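Side-chain contacts in alpha-L-rhamnosidase (PDB 4XHC), which probably hydrolyses terminal alpha-L-rhamnose from rhamnosides as a glycoside hydrolase of family 78: residues 250-255 with 465-470; 300-305 with 369-374; 337-342 with 373-378; 363-368 with 429-434. One frame throughout, in Å; residues are numbered along the deposited sequence.

How the contacts relate
All four contacts lie in the helical catalytic domain and are buried, running from near the centre of the chain outward. Contact 1 is the most central; it brings two helices together across the barrel beside the sugar, aliphatic carbon against aromatic rings. Contacts 2 and 3, about 7 Å apart between centres, share Gly-373 and Val-374 of helix 368-389; between their segments both are apolar, but contact 2 also carries Tyr-304, which hydrogen-bonds the sugar, and contact 3 is outermost, with Leu-340 partly exposed. Contact 4 sets a loop against the start of helix 430-438 and is the wettest, with two bridging waters. Its Ala-431 also touches Leu-468 of contact 1, while Ser-432 packs on Ala-369 of contact 2.

Contact 1 of 4, residues 250-255 with 465-470; sequences LRLQAL and TPYLRH
Leu-252 reaches across to two aromatic residues of the helix opposite, Tyr-467 and His-470, one turn apart on the same side of their helix. Its CG stands over the centre of the His-470 imidazole, 4.1 Å from the ring centroid and only 10° off the normal, a CH-pi contact over the ring face, and its CD1 lies 4.0 Å from His-470 NE2. The other methyl, CD2, meets Tyr-467 CD1 at 3.6 Å, approaching the phenol ring obliquely. A branched leucine suits this place because its tip can serve both rings at once, and Leu-255 CD1 adds a looser touch on His-470 CE1. Both aromatic side chains are near trans in their first torsion, which carries the rings out toward helix 247-259.

The polar ends are secured in the next shell. A water accepts from Arg-251 NE at 2.8 Å, at the edge of the guanidinium, and is 3.0 Å from Tyr-467 OH, bridging the two helices; Arg-251 also forms a salt bridge with Asp-310. His-470 ND1 is hydrogen-bonded to Thr-533, which should fix the rotation of the imidazole under the leucine. Farther back, Thr-465 OG1 caps the helix, accepting from Leu-468 N.

Tyr-467 stacks on Trp-530 of the rhamnose pocket. The short helical segments cross at 63° with axes 11.8 Å apart, so side chains bridge the gap, as expected of inner helices of the (alpha/alpha)6 barrel that surround the active site of six-hairpin glycosidases.

Contact 2 of 4, residues 300-305 with 369-374; sequences FLFDYS and AAAQGV. With RAM (alpha-L-rhamnopyranose), chain C.
With CG anti to the backbone N (chi1 -177°), Phe-302 extends its ring from the first turn of helix 302-319 to Ala-371, whereas Asp-303, with CG set between the backbone N and the carbonyl carbon (chi1 55°), turns its carboxylate to other partners and offers only CB to Val-374. The phenylalanine presents its rim: CE2 is 3.7 Å from Ala-371 O, which sits near the ring plane, and 4.1 Å from Ala-371 CB. Alanine is small enough to let the ring come close to the helix backbone. One turn on, Val-374 CG1 lies 3.9 Å from Asp-303 CB, a methyl of the beta-branched valine meeting the aliphatic carbon of an acid.

The buried carboxylate is satisfied by backbone N-H groups of Phe-358 and Ile-359. Tyr-304 points away from helix 368-389, and its OH donates to O4 of the bound rhamnose at 2.6 Å, O4 lying at the edge of the Tyr-304 ring, in its plane; Asp-249 and Glu-506 also bond the sugar. Apolar contacts thus seat the helix start on helix 368-389, while Tyr-304 bonds the rhamnose directly and Asp-303 probably helps to hold the loop carrying Phe-358 of the pocket.

Contact 3 of 4, residues 337-342 with 373-378; sequences ELALTR and GVLIYC
A single methyl group, CD1 of Leu-375, carries the contact, lying 4.0 Å from Ala-339 CB and 4.2 Å from Leu-340 CD2. A trans first torsion (chi1 178°) directs the leucine from helix 368-389 toward these residues, and the second, chi2 56°, then places CD1 against the two neighbours in the last part of helix 322-340. Ala-339 points directly at Leu-375 and, being short, lets the branched tip approach its helix. Leu-340 sets out obliquely from the backbone, but with CG opposite its carbonyl carbon and a trans second torsion (chi2 171°) it brings CD2 round to the same methyl.

This contact joins, by aliphatic side chains, two helices of the (alpha/alpha)6 barrel of six-hairpin glycosidases, where an inner and an outer layer of helices pack together; helix 322-340 probably belongs to the outer layer and helix 368-389 to the inner. Ala-339 also rests on Phe-302 and Leu-306 of helix 302-319, and Leu-375 on Leu-404 of helix 391-412, so both residues sit at junctions of several helices.

Just past the touching pair, Thr-341 folds its hydroxyl back on its own chain. OG1 donates to Leu-338 O at 2.6 Å in the carbonyl plane, and the same oxygen accepts from Thr-341 N at 3.2 Å, so one carbonyl is gripped twice by one residue; threonine thereby keeps its polar group busy at an exposed site. Arg-342 starts out toward helix 368-389, yet its guanidinium is led off to Arg-350 O and Ser-352 OG and forms a cation-pi contact with Trp-356.

Contact 4 of 4, residues 363-368 with 429-434; sequences ASLNKQ and SWASQI
Apolar contact comes from Leu-365, whose forked end straddles the start of helix 430-438: CD1 reaches Ser-429 CB at 3.5 Å, and CD2 meets Ala-431 CB at 4.0 Å. A chi1 of 173° swings the fork away from the residue's own N and carries both methyls from the loop to the helix, where small residues let a leucine settle close.

Water bridges form a second layer. Two waters both donate to Asn-366 O, one at 2.7 Å and the other at 2.8 Å; the first accepts from Ser-429 OG at 2.8 Å, and the second lies 2.6 Å from Ser-432 OG. Serines suit this place, since a hydroxyl can serve water and backbone alike.

Hydrogen bonds within each segment complete the account. Ser-429 is the N-cap, its OG accepting a capping bond from Ser-432 N at an N-H...O angle of 166°; separately, Gln-433 NE2 bonds to Ser-429 O in the carbonyl plane. Across the gap, Asn-366 OD1 accepts a capping bond from Gln-368 N, an Asx turn ahead of helix 368-389, and also bonds to Ser-422. Two capped helix starts, linked by a loop leucine and waters, are consistent with neighbouring helices of the (alpha/alpha)6 barrel of six-hairpin glycosidases.

Contact 1 of 4, residues 250-255 with 465-470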
loop_
_atom_site.group_PDB
_atom_site.type_symbol
_atom_site.label_atom_id
_atom_site.label_comp_id
_atom_site.label_asym_id
_atom_site.label_seq_id
_atom_site.Cartn_x
_atom_site.Cartn_y
_atom_site.Cartn_z
ATOM N N LEU A 250 21.266 -11.084 22.624
ATOM C CA LEU A 250 22.486 -10.285 22.767
ATOM C C LEU A 250 23.638 -11.088 23.356
ATOM O O LEU A 250 24.766 -10.997 22.879
ATOM C CB LEU A 250 22.214 -9.061 23.655
ATOM C CG LEU A 250 23.410 -8.180 24.025
ATOM C CD1 LEU A 250 24.114 -7.673 22.779
ATOM C CD2 LEU A 250 22.969 -7.013 24.891
ATOM N N ARG A 251 23.361 -11.858 24.400
ATOM C CA ARG A 251 24.409 -12.618 25.075
ATOM C C ARG A 251 25.158 -13.528 24.123
ATOM O O ARG A 251 26.376 -13.611 24.173
ATOM C CB ARG A 251 23.839 -13.454 26.217
ATOM C CG ARG A 251 24.917 -14.180 27.002
ATOM C CD ARG A 251 24.425 -14.691 28.345
ATOM N NE ARG A 251 23.860 -16.020 28.206
ATOM C CZ ARG A 251 24.447 -17.149 28.577
ATOM N NH1 ARG A 251 25.638 -17.175 29.153
ATOM N NH2 ARG A 251 23.814 -18.276 28.383
ATOM N N LEU A 252 24.419 -14.207 23.259
ATOM C CA LEU A 252 25.016 -15.134 22.301
ATOM C C LEU A 252 25.645 -14.399 21.126
ATOM O O LEU A 252 26.734 -14.756 20.673
ATOM C CB LEU A 252 23.981 -16.151 21.820
ATOM C CG LEU A 252 23.941 -17.459 22.618
ATOM C CD1 LEU A 252 24.007 -17.236 24.120
ATOM C CD2 LEU A 252 22.699 -18.245 22.259
ATOM N N GLN A 253 24.973 -13.361 20.650
ATOM C CA GLN A 253 25.503 -12.578 19.548
ATOM C C GLN A 253 26.841 -11.947 19.891
ATOM O O GLN A 253 27.737 -11.903 19.054
ATOM C CB GLN A 253 24.504 -11.504 19.115
ATOM C CG GLN A 253 23.244 -12.087 18.504
ATOM C CD GLN A 253 22.370 -11.052 17.828
ATOM O OE1 GLN A 253 22.848 -10.240 17.047
ATOM N NE2 GLN A 253 21.072 -11.110 18.095
ATOM N N ALA A 254 26.984 -11.471 21.124
ATOM C CA ALA A 254 28.244 -10.859 21.557
ATOM C C ALA A 254 29.415 -11.837 21.499
ATOM O O ALA A 254 30.530 -11.448 21.178
ATOM C CB ALA A 254 28.107 -10.267 22.956
ATOM N N LEU A 255 29.165 -13.101 21.815
ATOM C CA LEU A 255 30.219 -14.111 21.744
ATOM C C LEU A 255 30.719 -14.280 20.313
ATOM O O LEU A 255 31.915 -14.377 20.082
ATOM C CB LEU A 255 29.725 -15.468 22.274
ATOM C CG LEU A 255 29.541 -15.652 23.781
ATOM C CD1 LEU A 255 29.029 -17.061 24.070
ATOM C CD2 LEU A 255 30.832 -15.380 24.544
ATOM N N THR A 465 14.895 -25.093 20.065
ATOM C CA THR A 465 15.595 -23.980 19.421
ATOM C C THR A 465 17.109 -24.175 19.380
ATOM O O THR A 465 17.681 -24.828 20.247
ATOM C CB THR A 465 15.299 -22.647 20.134
ATOM O OG1 THR A 465 15.706 -22.729 21.505
ATOM C CG2 THR A 465 13.822 -22.331 20.070
ATOM N N PRO A 466 17.771 -23.611 18.364
ATOM C CA PRO A 466 19.218 -23.613 18.419
ATOM C C PRO A 466 19.760 -22.799 19.604
ATOM O O PRO A 466 20.914 -22.971 19.982
ATOM C CB PRO A 466 19.621 -22.980 17.087
ATOM C CG PRO A 466 18.455 -23.174 16.196
ATOM C CD PRO A 466 17.273 -23.062 17.095
ATOM N N TYR A 467 18.942 -21.920 20.175
ATOM C CA TYR A 467 19.303 -21.203 21.410
ATOM C C TYR A 467 19.620 -22.179 22.551
ATOM O O TYR A 467 20.668 -22.083 23.184
ATOM C CB TYR A 467 18.158 -20.264 21.820
ATOM C CG TYR A 467 18.354 -19.532 23.124
ATOM C CD1 TYR A 467 19.241 -18.479 23.219
ATOM C CD2 TYR A 467 17.623 -19.873 24.250
ATOM C CE1 TYR A 467 19.428 -17.787 24.404
ATOM C CE2 TYR A 467 17.796 -19.192 25.443
ATOM C CZ TYR A 467 18.707 -18.144 25.518
ATOM O OH TYR A 467 18.892 -17.444 26.698
ATOM N N LEU A 468 18.710 -23.112 22.811
ATOM C CA LEU A 468 18.923 -24.086 23.872
ATOM C C LEU A 468 19.995 -25.086 23.481
ATOM O O LEU A 468 20.744 -25.561 24.325
ATOM C CB LEU A 468 17.634 -24.814 24.237
ATOM C CG LEU A 468 17.736 -25.776 25.419
ATOM C CD1 LEU A 468 18.364 -25.089 26.616
ATOM C CD2 LEU A 468 16.363 -26.305 25.787
ATOM N N ARG A 469 20.081 -25.400 22.201
ATOM C CA ARG A 469 21.098 -26.333 21.732
ATOM C C ARG A 469 22.492 -25.781 21.934
ATOM O O ARG A 469 23.416 -26.533 22.209
ATOM C CB ARG A 469 20.892 -26.637 20.259
ATOM C CG ARG A 469 19.626 -27.426 19.991
ATOM C CD ARG A 469 19.950 -28.853 19.627
ATOM N NE ARG A 469 18.745 -29.609 19.318
ATOM C CZ ARG A 469 18.755 -30.867 18.890
ATOM N NH1 ARG A 469 19.911 -31.489 18.724
ATOM N NH2 ARG A 469 17.622 -31.498 18.615
ATOM N N HIS A 470 22.646 -24.471 21.786
ATOM C CA HIS A 470 23.924 -23.829 22.067
ATOM C C HIS A 470 24.446 -24.238 23.432
ATOM O O HIS A 470 25.633 -24.516 23.597
ATOM C CB HIS A 470 23.786 -22.311 22.033
ATOM C CG HIS A 470 24.894 -21.596 22.735
ATOM N ND1 HIS A 470 26.086 -21.291 22.116
ATOM C CD2 HIS A 470 24.998 -21.138 24.003
ATOM C CE1 HIS A 470 26.875 -20.670 22.972
ATOM N NE2 HIS A 470 26.237 -20.565 24.124
HETATM O O HOH W 1 21.648 -16.270 26.509
#

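Contact 2 of 4, residues 300-305 with 369-374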
loop_
_atom_site.group_PDB
_atom_site.type_symbol
_atom_site.label_atom_id
_atom_site.label_comp_id
_atom_site.label_asym_id
_atom_site.label_seq_id
_atom_site.Cartn_x
_atom_site.Cartn_y
_atom_site.Cartn_z
ATOM N N PHE A 300 9.359 -8.640 31.563
ATOM C CA PHE A 300 10.477 -8.904 32.468
ATOM C C PHE A 300 10.649 -10.392 32.662
ATOM O O PHE A 300 9.712 -11.067 33.042
ATOM C CB PHE A 300 10.253 -8.182 33.795
ATOM C CG PHE A 300 10.163 -6.695 33.638
ATOM C CD1 PHE A 300 11.322 -5.923 33.561
ATOM C CD2 PHE A 300 8.928 -6.067 33.516
ATOM C CE1 PHE A 300 11.247 -4.551 33.391
ATOM C CE2 PHE A 300 8.850 -4.694 33.352
ATOM C CZ PHE A 300 10.008 -3.935 33.282
ATOM N N LEU A 301 11.864 -10.875 32.396
ATOM C CA LEU A 301 12.201 -12.288 32.480
ATOM C C LEU A 301 13.356 -12.551 33.460
ATOM O O LEU A 301 14.405 -11.916 33.409
ATOM C CB LEU A 301 12.551 -12.818 31.091
ATOM C CG LEU A 301 11.377 -12.938 30.103
ATOM C CD1 LEU A 301 11.881 -13.086 28.679
ATOM C CD2 LEU A 301 10.451 -14.100 30.451
ATOM N N PHE A 302 13.145 -13.498 34.362
ATOM C CA PHE A 302 14.128 -13.867 35.376
ATOM C C PHE A 302 15.503 -14.122 34.766
ATOM O O PHE A 302 16.501 -13.587 35.251
ATOM C CB PHE A 302 13.623 -15.106 36.102
ATOM C CG PHE A 302 14.496 -15.577 37.241
ATOM C CD1 PHE A 302 14.385 -15.014 38.510
ATOM C CD2 PHE A 302 15.370 -16.643 37.061
ATOM C CE1 PHE A 302 15.148 -15.483 39.566
ATOM C CE2 PHE A 302 16.143 -17.104 38.108
ATOM C CZ PHE A 302 16.032 -16.525 39.364
ATOM N N ASP A 303 15.551 -14.915 33.696
ATOM C CA ASP A 303 16.831 -15.332 33.111
ATOM C C ASP A 303 17.512 -14.222 32.322
ATOM O O ASP A 303 18.713 -13.993 32.483
ATOM C CB ASP A 303 16.723 -16.637 32.277
ATOM C CG ASP A 303 15.664 -16.587 31.169
ATOM O OD1 ASP A 303 14.687 -15.805 31.261
ATOM O OD2 ASP A 303 15.782 -17.395 30.218
ATOM N N TYR A 304 16.744 -13.521 31.495
ATOM C CA TYR A 304 17.280 -12.414 30.701
ATOM C C TYR A 304 17.830 -11.280 31.568
ATOM O O TYR A 304 18.838 -10.663 31.220
ATOM C CB TYR A 304 16.214 -11.881 29.738
ATOM C CG TYR A 304 16.030 -12.712 28.487
ATOM C CD1 TYR A 304 16.347 -14.067 28.472
ATOM C CD2 TYR A 304 15.513 -12.151 27.330
ATOM C CE1 TYR A 304 16.184 -14.823 27.336
ATOM C CE2 TYR A 304 15.335 -12.915 26.195
ATOM C CZ TYR A 304 15.672 -14.248 26.211
ATOM O OH TYR A 304 15.516 -15.027 25.092
ATOM N N SER A 305 17.180 -11.014 32.696
ATOM C CA SER A 305 17.698 -10.037 33.654
ATOM C C SER A 305 19.071 -10.460 34.179
ATOM O O SER A 305 20.020 -9.692 34.128
ATOM C CB SER A 305 16.723 -9.839 34.823
ATOM O OG SER A 305 17.395 -9.311 35.950
ATOM N N ALA A 369 13.931 -25.939 37.613
ATOM C CA ALA A 369 15.311 -26.442 37.708
ATOM C C ALA A 369 16.270 -25.662 36.807
ATOM O O ALA A 369 17.375 -25.336 37.214
ATOM C CB ALA A 369 15.365 -27.926 37.373
ATOM N N ALA A 370 15.847 -25.382 35.577
ATOM C CA ALA A 370 16.656 -24.598 34.650
ATOM C C ALA A 370 16.918 -23.208 35.204
ATOM O O ALA A 370 18.029 -22.714 35.113
ATOM C CB ALA A 370 15.981 -24.508 33.289
ATOM N N ALA A 371 15.892 -22.582 35.779
ATOM C CA ALA A 371 16.040 -21.274 36.413
ATOM C C ALA A 371 17.023 -21.306 37.594
ATOM O O ALA A 371 17.818 -20.388 37.768
ATOM C CB ALA A 371 14.687 -20.764 36.876
ATOM N N GLN A 372 16.972 -22.361 38.395
ATOM C CA GLN A 372 17.929 -22.538 39.476
ATOM C C GLN A 372 19.351 -22.541 38.915
ATOM O O GLN A 372 20.254 -21.922 39.487
ATOM C CB GLN A 372 17.647 -23.846 40.221
ATOM C CG GLN A 372 18.543 -24.113 41.431
ATOM C CD GLN A 372 18.124 -23.376 42.691
ATOM O OE1 GLN A 372 17.058 -22.776 42.755
ATOM N NE2 GLN A 372 18.949 -23.470 43.724
ATOM N N GLY A 373 19.548 -23.246 37.807
ATOM C CA GLY A 373 20.848 -23.320 37.159
ATOM C C GLY A 373 21.298 -21.983 36.598
ATOM O O GLY A 373 22.473 -21.638 36.656
ATOM N N VAL A 374 20.371 -21.216 36.049
ATOM C CA VAL A 374 20.736 -19.920 35.499
ATOM C C VAL A 374 21.178 -18.984 36.622
ATOM O O VAL A 374 22.135 -18.232 36.471
ATOM C CB VAL A 374 19.587 -19.313 34.669
ATOM C CG1 VAL A 374 19.866 -17.854 34.330
ATOM C CG2 VAL A 374 19.389 -20.118 33.389
HETATM C C1 RAM C . 10.898 -14.313 20.956
HETATM C C2 RAM C . 12.129 -14.322 20.072
HETATM C C3 RAM C . 13.328 -13.764 20.817
HETATM C C4 RAM C . 13.332 -14.307 22.236
HETATM C C5 RAM C . 12.139 -13.731 22.981
HETATM C C6 RAM C . 11.588 -14.660 24.033
HETATM O O1 RAM C . 9.829 -13.905 20.197
HETATM O O2 RAM C . 12.380 -15.679 19.746
HETATM O O3 RAM C . 14.545 -14.122 20.159
HETATM O O4 RAM C . 14.519 -13.926 22.907
HETATM O O5 RAM C . 11.072 -13.427 22.056
#

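Contact 3 of 4, residues 337-342 with 373-378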
loop_
_atom_site.group_PDB
_atom_site.type_symbol
_atom_site.label_atom_id
_atom_site.label_comp_id
_atom_site.label_asym_id
_atom_site.label_seq_id
_atom_site.Cartn_x
_atom_site.Cartn_y
_atom_site.Cartn_z
ATOM N N GLU A 337 20.494 -9.088 43.311
ATOM C CA GLU A 337 19.726 -8.801 44.539
ATOM C C GLU A 337 18.277 -9.230 44.312
ATOM O O GLU A 337 17.701 -9.947 45.118
ATOM C CB GLU A 337 19.763 -7.299 44.935
ATOM C CG GLU A 337 21.046 -6.751 45.595
ATOM C CD GLU A 337 21.096 -5.194 45.662
ATOM O OE1 GLU A 337 20.033 -4.548 45.822
ATOM O OE2 GLU A 337 22.194 -4.588 45.555
ATOM N N LEU A 338 17.707 -8.804 43.187
ATOM C CA LEU A 338 16.299 -9.085 42.872
ATOM C C LEU A 338 16.036 -10.559 42.598
ATOM O O LEU A 338 15.086 -11.127 43.131
ATOM C CB LEU A 338 15.833 -8.253 41.683
ATOM C CG LEU A 338 15.734 -6.752 41.967
ATOM C CD1 LEU A 338 15.585 -5.995 40.660
ATOM C CD2 LEU A 338 14.578 -6.440 42.918
ATOM N N ALA A 339 16.886 -11.188 41.798
ATOM C CA ALA A 339 16.745 -12.619 41.534
ATOM C C ALA A 339 16.777 -13.480 42.814
ATOM O O ALA A 339 15.959 -14.382 42.974
ATOM C CB ALA A 339 17.808 -13.082 40.554
ATOM N N LEU A 340 17.677 -13.171 43.742
ATOM C CA LEU A 340 17.781 -13.950 44.981
ATOM C C LEU A 340 16.518 -13.928 45.846
ATOM O O LEU A 340 16.333 -14.814 46.688
ATOM C CB LEU A 340 18.982 -13.485 45.814
ATOM C CG LEU A 340 20.369 -13.774 45.233
ATOM C CD1 LEU A 340 21.424 -13.061 46.060
ATOM C CD2 LEU A 340 20.656 -15.266 45.155
ATOM N N THR A 341 15.662 -12.921 45.669
ATOM C CA THR A 341 14.400 -12.862 46.423
ATOM C C THR A 341 13.389 -13.917 45.952
ATOM O O THR A 341 12.402 -14.167 46.632
ATOM C CB THR A 341 13.716 -11.471 46.354
ATOM O OG1 THR A 341 13.285 -11.202 45.013
ATOM C CG2 THR A 341 14.655 -10.370 46.831
ATOM N N ARG A 342 13.626 -14.545 44.805
ATOM C CA ARG A 342 12.733 -15.607 44.371
ATOM C C ARG A 342 12.990 -16.963 45.046
ATOM O O ARG A 342 12.231 -17.901 44.844
ATOM C CB ARG A 342 12.752 -15.764 42.851
ATOM C CG ARG A 342 11.359 -16.045 42.318
ATOM C CD ARG A 342 11.377 -16.571 40.912
ATOM N NE ARG A 342 10.219 -17.421 40.660
ATOM C CZ ARG A 342 9.068 -17.016 40.139
ATOM N NH1 ARG A 342 8.863 -15.746 39.814
ATOM N NH2 ARG A 342 8.110 -17.905 39.935
ATOM N N GLY A 373 19.548 -23.246 37.807
ATOM C CA GLY A 373 20.848 -23.320 37.159
ATOM C C GLY A 373 21.298 -21.983 36.598
ATOM O O GLY A 373 22.473 -21.638 36.656
ATOM N N VAL A 374 20.371 -21.216 36.049
ATOM C CA VAL A 374 20.736 -19.920 35.499
ATOM C C VAL A 374 21.178 -18.984 36.622
ATOM O O VAL A 374 22.135 -18.232 36.471
ATOM C CB VAL A 374 19.587 -19.313 34.669
ATOM C CG1 VAL A 374 19.866 -17.854 34.330
ATOM C CG2 VAL A 374 19.389 -20.118 33.389
ATOM N N LEU A 375 20.492 -19.051 37.751
ATOM C CA LEU A 375 20.841 -18.235 38.899
ATOM C C LEU A 375 22.256 -18.542 39.378
ATOM O O LEU A 375 23.053 -17.635 39.605
ATOM C CB LEU A 375 19.836 -18.470 40.035
ATOM C CG LEU A 375 20.103 -17.720 41.338
ATOM C CD1 LEU A 375 20.205 -16.225 41.079
ATOM C CD2 LEU A 375 19.007 -18.027 42.341
ATOM N N ILE A 376 22.556 -19.825 39.533
ATOM C CA ILE A 376 23.871 -20.261 40.005
ATOM C C ILE A 376 24.969 -19.907 38.999
ATOM O O ILE A 376 26.070 -19.526 39.378
ATOM C CB ILE A 376 23.884 -21.779 40.276
ATOM C CG1 ILE A 376 22.972 -22.103 41.461
ATOM C CG2 ILE A 376 25.301 -22.270 40.551
ATOM C CD1 ILE A 376 22.667 -23.577 41.617
ATOM N N TYR A 377 24.657 -20.044 37.715
ATOM C CA TYR A 377 25.590 -19.697 36.645
ATOM C C TYR A 377 25.954 -18.215 36.688
ATOM O O TYR A 377 27.129 -17.853 36.573
ATOM C CB TYR A 377 24.974 -20.045 35.278
ATOM C CG TYR A 377 25.888 -19.803 34.100
ATOM C CD1 TYR A 377 25.900 -18.579 33.454
ATOM C CD2 TYR A 377 26.736 -20.806 33.628
ATOM C CE1 TYR A 377 26.741 -18.351 32.380
ATOM C CE2 TYR A 377 27.574 -20.590 32.556
ATOM C CZ TYR A 377 27.572 -19.359 31.936
ATOM O OH TYR A 377 28.396 -19.114 30.869
ATOM N N CYS A 378 24.942 -17.365 36.862
ATOM C CA CYS A 378 25.135 -15.914 36.813
ATOM C C CYS A 378 25.669 -15.343 38.136
ATOM O O CYS A 378 26.448 -14.387 38.147
ATOM C CB CYS A 378 23.847 -15.220 36.349
ATOM S SG CYS A 378 23.451 -15.518 34.590
#

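Contact 4 of 4, residues 363-368 with 429-434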
loop_
_atom_site.group_PDB
_atom_site.type_symbol
_atom_site.label_atom_id
_atom_site.label_comp_id
_atom_site.label_asym_id
_atom_site.label_seq_id
_atom_site.Cartn_x
_atom_site.Cartn_y
_atom_site.Cartn_z
ATOM N N ALA A 363 6.210 -24.872 25.378
ATOM C CA ALA A 363 5.072 -24.583 26.244
ATOM C C ALA A 363 4.877 -25.584 27.390
ATOM O O ALA A 363 4.322 -25.237 28.413
ATOM C CB ALA A 363 3.804 -24.514 25.399
ATOM N N SER A 364 5.320 -26.825 27.221
ATOM C CA SER A 364 5.125 -27.843 28.245
ATOM C C SER A 364 6.303 -27.939 29.241
ATOM O O SER A 364 6.374 -28.873 30.040
ATOM C CB SER A 364 4.905 -29.200 27.570
ATOM O OG SER A 364 6.112 -29.654 26.956
ATOM N N LEU A 365 7.243 -27.004 29.187
ATOM C CA LEU A 365 8.467 -27.117 29.993
ATOM C C LEU A 365 8.243 -26.508 31.363
ATOM O O LEU A 365 7.927 -25.338 31.458
ATOM C CB LEU A 365 9.654 -26.399 29.311
ATOM C CG LEU A 365 10.974 -26.274 30.093
ATOM C CD1 LEU A 365 11.540 -27.639 30.471
ATOM C CD2 LEU A 365 12.008 -25.506 29.294
ATOM N N ASN A 366 8.415 -27.304 32.412
ATOM C CA ASN A 366 8.522 -26.750 33.749
ATOM C C ASN A 366 9.897 -26.151 33.951
ATOM O O ASN A 366 10.911 -26.829 33.780
ATOM C CB ASN A 366 8.283 -27.789 34.835
ATOM C CG ASN A 366 8.344 -27.173 36.221
ATOM O OD1 ASN A 366 9.426 -26.977 36.787
ATOM N ND2 ASN A 366 7.183 -26.804 36.749
ATOM N N LYS A 367 9.931 -24.895 34.370
ATOM C CA LYS A 367 11.160 -24.107 34.287
ATOM C C LYS A 367 11.969 -23.959 35.574
ATOM O O LYS A 367 13.029 -23.354 35.562
ATOM C CB LYS A 367 10.812 -22.742 33.700
ATOM C CG LYS A 367 10.596 -22.847 32.204
ATOM C CD LYS A 367 9.680 -21.778 31.676
ATOM C CE LYS A 367 9.545 -21.914 30.181
ATOM N NZ LYS A 367 9.173 -20.601 29.605
ATOM N N GLN A 368 11.503 -24.545 36.665
ATOM C CA GLN A 368 12.135 -24.333 37.971
ATOM C C GLN A 368 13.606 -24.724 38.032
ATOM O O GLN A 368 14.432 -23.945 38.467
ATOM C CB GLN A 368 11.373 -25.093 39.041
ATOM C CG GLN A 368 12.088 -25.148 40.367
ATOM C CD GLN A 368 11.248 -25.811 41.438
ATOM O OE1 GLN A 368 10.891 -26.993 41.341
ATOM N NE2 GLN A 368 10.952 -25.061 42.485
ATOM N N SER A 429 13.365 -32.907 31.976
ATOM C CA SER A 429 13.559 -32.201 30.707
ATOM C C SER A 429 15.030 -32.168 30.322
ATOM O O SER A 429 15.897 -32.440 31.151
ATOM C CB SER A 429 13.039 -30.763 30.817
ATOM O OG SER A 429 13.792 -29.982 31.745
ATOM N N TRP A 430 15.313 -31.854 29.062
ATOM C CA TRP A 430 16.698 -31.615 28.647
ATOM C C TRP A 430 17.227 -30.334 29.284
ATOM O O TRP A 430 18.386 -30.270 29.692
ATOM C CB TRP A 430 16.811 -31.479 27.130
ATOM C CG TRP A 430 16.839 -32.757 26.396
ATOM C CD1 TRP A 430 15.792 -33.593 26.177
ATOM C CD2 TRP A 430 17.964 -33.342 25.744
ATOM N NE1 TRP A 430 16.195 -34.671 25.438
ATOM C CE2 TRP A 430 17.525 -34.539 25.156
ATOM C CE3 TRP A 430 19.301 -32.977 25.603
ATOM C CZ2 TRP A 430 18.368 -35.371 24.438
ATOM C CZ3 TRP A 430 20.144 -33.808 24.881
ATOM C CH2 TRP A 430 19.669 -34.994 24.305
ATOM N N ALA A 431 16.379 -29.315 29.350
ATOM C CA ALA A 431 16.808 -28.008 29.809
ATOM C C ALA A 431 17.361 -28.044 31.247
ATOM O O ALA A 431 18.421 -27.488 31.532
ATOM C CB ALA A 431 15.657 -27.023 29.701
ATOM N N SER A 432 16.648 -28.710 32.139
ATOM C CA SER A 432 17.089 -28.840 33.519
ATOM C C SER A 432 18.512 -29.373 33.613
ATOM O O SER A 432 19.321 -28.848 34.371
ATOM C CB SER A 432 16.154 -29.774 34.292
ATOM O OG SER A 432 14.819 -29.303 34.273
ATOM N N GLN A 433 18.818 -30.408 32.837
ATOM C CA GLN A 433 20.129 -31.067 32.926
ATOM C C GLN A 433 21.220 -30.149 32.395
ATOM O O GLN A 433 22.286 -30.018 32.984
ATOM C CB GLN A 433 20.162 -32.367 32.122
ATOM C CG GLN A 433 18.906 -33.216 32.204
ATOM C CD GLN A 433 18.399 -33.384 33.618
ATOM O OE1 GLN A 433 19.182 -33.585 34.542
ATOM N NE2 GLN A 433 17.084 -33.316 33.792
ATOM N N ILE A 434 20.936 -29.512 31.270
ATOM C CA ILE A 434 21.903 -28.650 30.600
ATOM C C ILE A 434 22.317 -27.511 31.524
ATOM O O ILE A 434 23.509 -27.253 31.694
ATOM C CB ILE A 434 21.311 -28.087 29.282
ATOM C CG1 ILE A 434 21.154 -29.209 28.250
ATOM C CG2 ILE A 434 22.188 -26.989 28.707
ATOM C CD1 ILE A 434 20.234 -28.865 27.098
HETATM O O HOH W 2 11.607 -29.428 33.457
HETATM O O HOH W 3 13.657 -26.965 34.108
#